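Local coordinates for protein chaperone CupB2 (Pseudomonas aeruginosa, PDB 3Q48) that probably acts as a periplasmic chaperone that helps fimbrial subunits fold before they are assembled at the cell surface, at residues Y183-A188 with Y230-D235; F80-A85 with A95-A100. All coordinates share one frame; numbering follows the deposited sequence.

Contact 1: residues Y183-A188 with Y230-D235; sequences YYVSFA and YEVIND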
loop_
_atom_site.group_PDB
_atom_site.type_symbol
_atom_site.label_atom_id
_atom_site.label_comp_id
_atom_site.label_asym_id
_atom_site.label_seq_id
_atom_site.Cartn_x
_atom_site.Cartn_y
_atom_site.Cartn_z
ATOM N N TYR A 183 5.579 11.025 -1.179
ATOM C CA TYR A 183 5.352 9.570 -1.195
ATOM C C TYR A 183 4.507 9.132 -0.033
ATOM O O TYR A 183 4.609 9.674 1.054
ATOM C CB TYR A 183 6.674 8.831 -1.093
ATOM C CG TYR A 183 7.680 9.271 -2.090
ATOM C CD1 TYR A 183 7.688 8.729 -3.379
ATOM C CD2 TYR A 183 8.638 10.244 -1.759
ATOM C CE1 TYR A 183 8.626 9.152 -4.357
ATOM C CE2 TYR A 183 9.541 10.687 -2.714
ATOM C CZ TYR A 183 9.534 10.133 -3.999
ATOM O OH TYR A 183 10.464 10.578 -4.918
ATOM N N TYR A 184 3.692 8.113 -0.239
ATOM C CA TYR A 184 3.093 7.438 0.899
ATOM C C TYR A 184 4.232 6.769 1.649
ATOM O O TYR A 184 5.260 6.375 1.042
ATOM C CB TYR A 184 2.021 6.415 0.433
ATOM C CG TYR A 184 0.750 7.122 -0.056
ATOM C CD1 TYR A 184 -0.320 7.340 0.806
ATOM C CD2 TYR A 184 0.659 7.619 -1.362
ATOM C CE1 TYR A 184 -1.470 8.042 0.358
ATOM C CE2 TYR A 184 -0.453 8.292 -1.812
ATOM C CZ TYR A 184 -1.511 8.513 -0.948
ATOM O OH TYR A 184 -2.611 9.218 -1.384
ATOM N N VAL A 185 4.096 6.665 2.963
ATOM C CA VAL A 185 5.044 5.894 3.722
ATOM C C VAL A 185 4.212 4.957 4.522
ATOM O O VAL A 185 3.371 5.393 5.276
ATOM C CB VAL A 185 5.917 6.825 4.606
ATOM C CG1 VAL A 185 6.892 5.975 5.626
ATOM C CG2 VAL A 185 6.702 7.775 3.711
ATOM N N SER A 186 4.397 3.665 4.325
ATOM C CA SER A 186 3.629 2.648 5.066
ATOM C C SER A 186 4.448 2.074 6.202
ATOM O O SER A 186 5.577 1.635 5.980
ATOM C CB SER A 186 3.208 1.505 4.126
ATOM O OG SER A 186 2.427 2.055 3.084
ATOM N N PHE A 187 3.881 2.082 7.397
ATOM C CA PHE A 187 4.551 1.563 8.581
ATOM C C PHE A 187 4.061 0.163 8.943
ATOM O O PHE A 187 2.843 -0.020 9.131
ATOM C CB PHE A 187 4.283 2.453 9.802
ATOM C CG PHE A 187 4.627 3.891 9.600
ATOM C CD1 PHE A 187 5.926 4.347 9.806
ATOM C CD2 PHE A 187 3.628 4.818 9.271
ATOM C CE1 PHE A 187 6.238 5.699 9.617
ATOM C CE2 PHE A 187 3.933 6.177 9.100
ATOM C CZ PHE A 187 5.232 6.615 9.273
ATOM N N ALA A 188 4.979 -0.799 9.081
ATOM C CA ALA A 188 4.612 -2.112 9.605
ATOM C C ALA A 188 4.545 -2.064 11.111
ATOM O O ALA A 188 3.892 -2.920 11.740
ATOM C CB ALA A 188 5.611 -3.198 9.159
ATOM N N TYR A 230 10.717 2.934 13.911
ATOM C CA TYR A 230 9.686 2.568 13.003
ATOM C C TYR A 230 10.180 1.791 11.800
ATOM O O TYR A 230 11.318 1.998 11.337
ATOM C CB TYR A 230 8.892 3.815 12.588
ATOM C CG TYR A 230 9.678 4.945 11.939
ATOM C CD1 TYR A 230 9.873 4.966 10.570
ATOM C CD2 TYR A 230 10.211 6.008 12.703
ATOM C CE1 TYR A 230 10.572 6.024 9.944
ATOM C CE2 TYR A 230 10.933 7.060 12.099
ATOM C CZ TYR A 230 11.100 7.053 10.709
ATOM O OH TYR A 230 11.793 8.050 10.044
ATOM N N GLU A 231 9.318 0.911 11.272
ATOM C CA GLU A 231 9.672 0.068 10.155
ATOM C C GLU A 231 8.739 0.377 9.038
ATOM O O GLU A 231 7.524 0.420 9.246
ATOM C CB GLU A 231 9.513 -1.420 10.484
ATOM C CG GLU A 231 10.467 -1.929 11.549
ATOM C CD GLU A 231 10.453 -3.451 11.745
ATOM O OE1 GLU A 231 9.848 -4.185 10.928
ATOM O OE2 GLU A 231 11.063 -3.926 12.719
ATOM N N VAL A 232 9.281 0.516 7.833
ATOM C CA VAL A 232 8.473 0.858 6.730
ATOM C C VAL A 232 8.567 -0.179 5.634
ATOM O O VAL A 232 9.599 -0.787 5.476
ATOM C CB VAL A 232 8.876 2.257 6.223
ATOM C CG1 VAL A 232 8.633 3.302 7.355
ATOM C CG2 VAL A 232 10.281 2.262 5.844
ATOM N N ILE A 233 7.490 -0.364 4.873
ATOM C CA ILE A 233 7.419 -1.314 3.794
ATOM C C ILE A 233 7.845 -0.657 2.489
ATOM O O ILE A 233 7.264 0.348 2.060
ATOM C CB ILE A 233 5.990 -1.883 3.700
ATOM C CG1 ILE A 233 5.628 -2.577 5.010
ATOM C CG2 ILE A 233 5.857 -2.939 2.558
ATOM C CD1 ILE A 233 4.144 -2.528 5.396
ATOM N N ASN A 234 8.853 -1.217 1.830
ATOM C CA ASN A 234 9.326 -0.673 0.576
ATOM C C ASN A 234 8.438 -1.141 -0.575
ATOM O O ASN A 234 7.480 -1.843 -0.351
ATOM C CB ASN A 234 10.824 -1.021 0.371
ATOM C CG ASN A 234 11.099 -2.532 0.224
ATOM O OD1 ASN A 234 10.240 -3.310 -0.174
ATOM N ND2 ASN A 234 12.325 -2.943 0.548
ATOM N N ASP A 235 8.788 -0.773 -1.812
ATOM C CA ASP A 235 8.042 -1.097 -3.047
ATOM C C ASP A 235 7.861 -2.593 -3.264
ATOM O O ASP A 235 6.871 -3.005 -3.879
ATOM C CB ASP A 235 8.794 -0.536 -4.267
ATOM C CG ASP A 235 8.548 0.972 -4.501
ATOM O OD1 ASP A 235 7.799 1.658 -3.737
ATOM O OD2 ASP A 235 9.119 1.468 -5.499
HETATM O O HOH W 1 6.312 2.981 2.581
#
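Phe187 and Val232 face each other as a non-hydrogen-bonded antiparallel pair, and with Val185 and Tyr230 they build the apolar side of this contact. One bump is the CG1 methyl of Val232. It rests in the angle formed by Val185, whose CG1 lies 3.6 Å from it, and the Phe187 ring, whose CD1 is 3.8 Å from the same methyl. Having CG of Phe187 beside its backbone N (chi1 -54°) leaves the ring next to Val232, and its CE1 edge reaches Tyr230 CD1 at 3.8 Å. The edge of Phe187 is turned toward the face of the Tyr230 ring, an offset edge-to-face pair with planes at 82°. The Tyr230 hydroxyl is bonded to Ala156 O, suiting a tyrosine whose ring is buried but whose far end meets a polar group. Strands 185-194 and 227-233 are antiparallel neighbours in a sheet of the immunoglobulin-like C-terminal domain of the PapD family. Beside Ser186, the small Ala188 lets the longer Ile233 side chain lie against its CB, with CD1 4.1 Å away. Backbone bonds run from Ile233 N to Ser186 O (3.0 Å) and from Ala188 N to Glu231 O (2.8 Å). Where the strands splay apart, a water accepts from Ser186 N (2.7 Å) and donates to Ile233 O. Two direct bonds and one water bridge satisfy these backbone groups in a largely buried contact whose side-chain packing is apolar.

Contact 2: residues F80-A85 with A95-A100; sequences FSVTPA and AVLRIA
Four backbone hydrogen bonds join Ser81 to Ala100 and Thr83 to Arg98, each pair bonded in both directions. The Thr83 N to Arg98 O bond is nearly straight, 173° at the hydrogen, and Arg98 N gives the shortest of the four to Thr83 O at 2.7 Å. Arg98 O has a second donor in a water 2.6 Å away, which is also hydrogen-bonded to Ser81 OG and Thr83 OG1. Setting Ser81 OG between its backbone N and carbonyl carbon (chi1 70°) brings the hydroxyl within 3.0 Å of that water. Serine and threonine suit this exposed face because their hydroxyls can hold the water. Arg98 lays CB against Thr83 O at 3.4 Å, then leads away to a salt bridge with Glu45 of strand 45-52. The four backbone bonds tie together the antiparallel hairpin of strands 80-89 and 93-101, within the immunoglobulin-like N-terminal domain of the PapD family. After Thr83 the chain passes into cis-Pro84, whose CD lies 3.9 Å from Val96 O. Val82, Leu97, Ile99 and Phe80 occupy the other face. With CG1 opposite its backbone N (chi1 -165°), Val82 meets Leu97 CB at 4.0 Å and Ile99 CG1 at 4.3 Å. The Phe80 ring brings CD1 to Ile99 CG2 at 4.2 Å, and Phe114 meets that ring edge-to-face. Bulky apolar residues suit this inward side, where Leu97 touches Ile118 and Ile99 touches Leu116.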
loop_
_atom_site.group_PDB
_atom_site.type_symbol
_atom_site.label_atom_id
_atom_site.label_comp_id
_atom_site.label_asym_id
_atom_site.label_seq_id
_atom_site.Cartn_x
_atom_site.Cartn_y
_atom_site.Cartn_z
ATOM N N PHE A 80 -8.008 3.029 -14.092
ATOM C CA PHE A 80 -7.350 1.748 -14.298
ATOM C C PHE A 80 -8.357 0.675 -14.717
ATOM O O PHE A 80 -9.508 0.725 -14.320
ATOM C CB PHE A 80 -6.551 1.338 -13.058
ATOM C CG PHE A 80 -5.526 2.341 -12.647
ATOM C CD1 PHE A 80 -4.299 2.367 -13.267
ATOM C CD2 PHE A 80 -5.807 3.270 -11.643
ATOM C CE1 PHE A 80 -3.350 3.276 -12.920
ATOM C CE2 PHE A 80 -4.863 4.233 -11.268
ATOM C CZ PHE A 80 -3.625 4.235 -11.916
ATOM N N SER A 81 -7.929 -0.251 -15.565
ATOM C CA SER A 81 -8.686 -1.448 -15.837
ATOM C C SER A 81 -7.833 -2.674 -15.444
ATOM O O SER A 81 -6.628 -2.595 -15.403
ATOM C CB SER A 81 -9.067 -1.490 -17.309
ATOM O OG SER A 81 -7.901 -1.722 -18.094
ATOM N N VAL A 82 -8.474 -3.791 -15.121
ATOM C CA VAL A 82 -7.767 -5.032 -14.859
ATOM C C VAL A 82 -8.304 -6.081 -15.797
ATOM O O VAL A 82 -9.492 -6.390 -15.797
ATOM C CB VAL A 82 -7.898 -5.530 -13.414
ATOM C CG1 VAL A 82 -6.826 -6.641 -13.126
ATOM C CG2 VAL A 82 -7.672 -4.404 -12.476
ATOM N N THR A 83 -7.396 -6.628 -16.594
ATOM C CA THR A 83 -7.689 -7.632 -17.588
ATOM C C THR A 83 -6.923 -8.880 -17.194
ATOM O O THR A 83 -5.748 -8.781 -16.877
ATOM C CB THR A 83 -7.164 -7.125 -18.950
ATOM O OG1 THR A 83 -7.656 -5.802 -19.143
ATOM C CG2 THR A 83 -7.624 -8.002 -20.118
ATOM N N PRO A 84 -7.586 -10.051 -17.185
ATOM C CA PRO A 84 -9.052 -10.169 -17.320
ATOM C C PRO A 84 -9.723 -9.947 -15.943
ATOM O O PRO A 84 -9.088 -10.162 -14.900
ATOM C CB PRO A 84 -9.247 -11.604 -17.840
ATOM C CG PRO A 84 -8.017 -12.351 -17.423
ATOM C CD PRO A 84 -6.900 -11.367 -17.238
ATOM N N ALA A 85 -10.972 -9.496 -15.936
ATOM C CA ALA A 85 -11.617 -9.090 -14.673
ATOM C C ALA A 85 -11.953 -10.307 -13.807
ATOM O O ALA A 85 -12.041 -10.193 -12.598
ATOM C CB ALA A 85 -12.869 -8.240 -14.933
ATOM N N ALA A 95 -2.252 -17.292 -12.375
ATOM C CA ALA A 95 -2.673 -16.471 -13.489
ATOM C C ALA A 95 -1.970 -15.138 -13.457
ATOM O O ALA A 95 -1.340 -14.778 -12.478
ATOM C CB ALA A 95 -4.178 -16.288 -13.483
ATOM N N VAL A 96 -2.083 -14.407 -14.546
ATOM C CA VAL A 96 -1.409 -13.156 -14.693
ATOM C C VAL A 96 -2.497 -12.124 -14.918
ATOM O O VAL A 96 -3.328 -12.270 -15.845
ATOM C CB VAL A 96 -0.514 -13.163 -15.951
ATOM C CG1 VAL A 96 0.156 -11.767 -16.130
ATOM C CG2 VAL A 96 0.535 -14.312 -15.909
ATOM N N LEU A 97 -2.502 -11.082 -14.092
ATOM C CA LEU A 97 -3.483 -10.016 -14.276
ATOM C C LEU A 97 -2.738 -8.855 -14.843
ATOM O O LEU A 97 -1.572 -8.647 -14.511
ATOM C CB LEU A 97 -4.129 -9.571 -12.967
ATOM C CG LEU A 97 -4.734 -10.600 -12.029
ATOM C CD1 LEU A 97 -5.081 -9.858 -10.781
ATOM C CD2 LEU A 97 -5.982 -11.338 -12.619
ATOM N N ARG A 98 -3.426 -8.082 -15.671
ATOM C CA ARG A 98 -2.819 -6.999 -16.370
ATOM C C ARG A 98 -3.524 -5.733 -15.983
ATOM O O ARG A 98 -4.722 -5.605 -16.180
ATOM C CB ARG A 98 -2.907 -7.272 -17.869
ATOM C CG ARG A 98 -2.050 -6.413 -18.682
ATOM C CD ARG A 98 -2.222 -6.744 -20.116
ATOM N NE ARG A 98 -1.363 -7.873 -20.448
ATOM C CZ ARG A 98 -0.024 -7.834 -20.450
ATOM N NH1 ARG A 98 0.636 -6.724 -20.124
ATOM N NH2 ARG A 98 0.667 -8.920 -20.766
ATOM N N ILE A 99 -2.766 -4.800 -15.405
ATOM C CA ILE A 99 -3.273 -3.451 -15.029
ATOM C C ILE A 99 -2.857 -2.347 -16.012
ATOM O O ILE A 99 -1.671 -2.082 -16.166
ATOM C CB ILE A 99 -2.830 -3.091 -13.631
ATOM C CG1 ILE A 99 -3.249 -4.226 -12.671
ATOM C CG2 ILE A 99 -3.434 -1.720 -13.236
ATOM C CD1 ILE A 99 -2.626 -4.135 -11.278
ATOM N N ALA A 100 -3.839 -1.735 -16.682
ATOM C CA ALA A 100 -3.622 -0.633 -17.683
ATOM C C ALA A 100 -4.116 0.724 -17.216
ATOM O O ALA A 100 -5.209 0.824 -16.703
ATOM C CB ALA A 100 -4.274 -0.965 -19.030
HETATM O O HOH W 2 -6.084 -4.140 -17.823
#

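In the fold
Contact 1 lies in the C-terminal domain and contact 2 in the N-terminal one, their centres about 25 Å apart, and they share no strands. Contact 1 is buried, near the centre of the chain, and pairs strands far apart in sequence; contact 2 is partly exposed and belongs to a hairpin. Their polar chemistry differs accordingly: the 80-85/95-100 pairing has four direct backbone bonds and a water held by side-chain hydroxyls on its exposed face, whereas the splayed 183-188/230-235 pairing has two, with its water linking backbone groups. Each contributes apolar side chains to the interior of its own domain, aromatic rings meeting across contact 1 and aliphatic groups predominating across contact 2.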